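Local coordinates for integron Cassette Protein Hfx_Cass5 (Unidentified, PDB 3IF4) that is of unknown function but is encoded on a mobile integron gene cassette, probably has a novel fold and forms a two-chain assembly, at residues T100-V105 against A111-A116. Numbering follows the deposited sequence.
Sequences TRWVNV and AELTHA
Trp102 reaches from strand 101-103 to the flank of helix 107-118, where the six-membered half of its indole meets Leu113 and Thr114. From CB the side chain leaves with CG beside the backbone N and anti to the carbonyl carbon (chi1 -54°), which carries the benzo ring outward to the helix. Within the same segment, the methyl CG2 of Thr100 covers one face of the indole, 3.6 Å above the plane and displaced toward the rim on the NE1 side. At the far end, CZ3 touches Leu113 CB at 3.9 Å; this methylene lies at the ring edge, close to its plane, and the two side chains run past each other in opposite senses. Next along the rim, CH2 comes within 3.7 Å of Thr114 OG1, and CZ2 lies equally near that oxygen. The hydroxyl approaches the ring obliquely and makes its hydrogen bond inside the helix, to Arg110 O, while the Arg110 side chain forms a cation-pi pair with the indole. The contact closes a beta-loop-alpha unit in which the chain turns after strand 101-103 so that Leu113 and Thr114 on the following helix meet the side chains of Trp102 and Val105. That strand pairs in a parallel ladder with a strand of the second subunit, extending the sheet across the dimer interface, and Trp102 also packs on Ile30 of that subunit. Replacing Trp102 with an alanine is likely to open a gap beside Leu113 CB and Thr100 CG2 and leave the Arg110 side chain without its aromatic partner. Further along Leu113, CD1 lies 4.2 Å from Trp102 CZ3 and the same distance from Val105 CG1, joining the strand and the following loop residue. The leucine also touches Tyr76 and Leu80 of helix 76-89, and Ile38 of the second subunit.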
loop_
_atom_site.group_PDB
_atom_site.type_symbol
_atom_site.label_atom_id
_atom_site.label_comp_id
_atom_site.label_asym_id
_atom_site.label_seq_id
_atom_site.Cartn_x
_atom_site.Cartn_y
_atom_site.Cartn_z
ATOM N N THR A 100 16.229 -14.237 19.586
ATOM C CA THR A 100 15.045 -13.895 18.806
ATOM C C THR A 100 14.185 -15.128 18.546
ATOM O O THR A 100 14.656 -16.118 17.986
ATOM C CB THR A 100 15.422 -13.251 17.459
ATOM O OG1 THR A 100 16.186 -12.061 17.693
ATOM C CG2 THR A 100 14.172 -12.898 16.669
ATOM N N ARG A 101 12.924 -15.060 18.958
ATOM C CA ARG A 101 12.001 -16.175 18.782
ATOM C C ARG A 101 11.269 -16.091 17.446
ATOM O O ARG A 101 10.665 -15.069 17.122
ATOM C CB ARG A 101 10.992 -16.221 19.931
ATOM C CG ARG A 101 11.444 -17.049 21.122
ATOM C CD ARG A 101 10.420 -17.006 22.245
ATOM N NE ARG A 101 9.383 -16.008 22.001
ATOM C CZ ARG A 101 8.143 -16.297 21.617
ATOM N NH1 ARG A 101 7.782 -17.559 21.431
ATOM N NH2 ARG A 101 7.265 -15.324 21.418
ATOM N N TRP A 102 11.327 -17.173 16.677
ATOM C CA TRP A 102 10.657 -17.233 15.384
ATOM C C TRP A 102 9.463 -18.180 15.438
ATOM O O TRP A 102 9.620 -19.377 15.679
ATOM C CB TRP A 102 11.634 -17.677 14.294
ATOM C CG TRP A 102 12.871 -16.835 14.218
ATOM C CD1 TRP A 102 13.937 -16.866 15.068
ATOM C CD2 TRP A 102 13.170 -15.835 13.237
ATOM N NE1 TRP A 102 14.881 -15.949 14.678
ATOM C CE2 TRP A 102 14.436 -15.302 13.556
ATOM C CE3 TRP A 102 12.492 -15.339 12.119
ATOM C CZ2 TRP A 102 15.036 -14.298 12.799
ATOM C CZ3 TRP A 102 13.090 -14.342 11.368
ATOM C CH2 TRP A 102 14.348 -13.832 11.712
ATOM N N VAL A 103 8.271 -17.638 15.214
ATOM C CA VAL A 103 7.049 -18.431 15.264
ATOM C C VAL A 103 6.414 -18.584 13.885
ATOM O O VAL A 103 5.963 -17.607 13.287
ATOM C CB VAL A 103 6.015 -17.814 16.226
ATOM C CG1 VAL A 103 4.748 -18.655 16.252
ATOM C CG2 VAL A 103 6.604 -17.682 17.622
ATOM N N ASN A 104 6.382 -19.817 13.390
ATOM C CA ASN A 104 5.774 -20.111 12.101
ATOM C C ASN A 104 6.524 -19.449 10.952
ATOM O O ASN A 104 5.923 -19.075 9.946
ATOM C CB ASN A 104 4.305 -19.678 12.096
ATOM C CG ASN A 104 3.509 -20.312 10.968
ATOM O OD1 ASN A 104 3.747 -21.467 10.598
ATOM N ND2 ASN A 104 2.551 -19.564 10.419
ATOM N N VAL A 105 7.837 -19.296 11.107
ATOM C CA VAL A 105 8.669 -18.734 10.046
ATOM C C VAL A 105 9.609 -19.790 9.489
ATOM O O VAL A 105 10.584 -20.150 10.132
ATOM C CB VAL A 105 9.507 -17.540 10.533
ATOM C CG1 VAL A 105 10.379 -17.014 9.395
ATOM C CG2 VAL A 105 8.607 -16.441 11.080
ATOM N N ALA A 111 16.037 -17.108 7.035
ATOM C CA ALA A 111 17.360 -16.640 6.632
ATOM C C ALA A 111 17.244 -15.284 5.943
ATOM O O ALA A 111 17.934 -14.327 6.294
ATOM C CB ALA A 111 18.025 -17.645 5.710
ATOM N N GLU A 112 16.351 -15.210 4.967
ATOM C CA GLU A 112 16.170 -13.991 4.198
ATOM C C GLU A 112 15.719 -12.827 5.083
ATOM O O GLU A 112 16.119 -11.681 4.867
ATOM C CB GLU A 112 15.162 -14.235 3.082
ATOM C CG GLU A 112 15.224 -13.225 1.966
ATOM C CD GLU A 112 14.347 -13.621 0.805
ATOM O OE1 GLU A 112 14.327 -14.825 0.467
ATOM O OE2 GLU A 112 13.675 -12.732 0.236
ATOM N N LEU A 113 14.889 -13.117 6.079
ATOM C CA LEU A 113 14.426 -12.072 6.983
ATOM C C LEU A 113 15.587 -11.601 7.837
ATOM O O LEU A 113 15.705 -10.416 8.154
ATOM C CB LEU A 113 13.263 -12.556 7.856
ATOM C CG LEU A 113 11.905 -12.653 7.150
ATOM C CD1 LEU A 113 10.816 -13.064 8.128
ATOM C CD2 LEU A 113 11.544 -11.333 6.483
ATOM N N THR A 114 16.460 -12.535 8.193
ATOM C CA THR A 114 17.637 -12.200 8.978
ATOM C C THR A 114 18.530 -11.235 8.211
ATOM O O THR A 114 19.005 -10.241 8.764
ATOM C CB THR A 114 18.441 -13.453 9.345
ATOM O OG1 THR A 114 17.669 -14.261 10.242
ATOM C CG2 THR A 114 19.749 -13.065 10.018
ATOM N N HIS A 115 18.750 -11.527 6.933
ATOM C CA HIS A 115 19.612 -10.691 6.105
ATOM C C HIS A 115 18.991 -9.321 5.840
ATOM O O HIS A 115 19.695 -8.311 5.806
ATOM C CB HIS A 115 19.935 -11.387 4.785
ATOM C CG HIS A 115 20.875 -10.613 3.914
ATOM N ND1 HIS A 115 20.444 -9.683 2.995
ATOM C CD2 HIS A 115 22.226 -10.631 3.829
ATOM C CE1 HIS A 115 21.489 -9.160 2.376
ATOM N NE2 HIS A 115 22.580 -9.718 2.863
ATOM N N ALA A 116 17.676 -9.295 5.655
ATOM C CA ALA A 116 16.963 -8.050 5.396
ATOM C C ALA A 116 17.067 -7.099 6.584
ATOM O O ALA A 116 17.057 -5.879 6.418
ATOM C CB ALA A 116 15.505 -8.332 5.066
#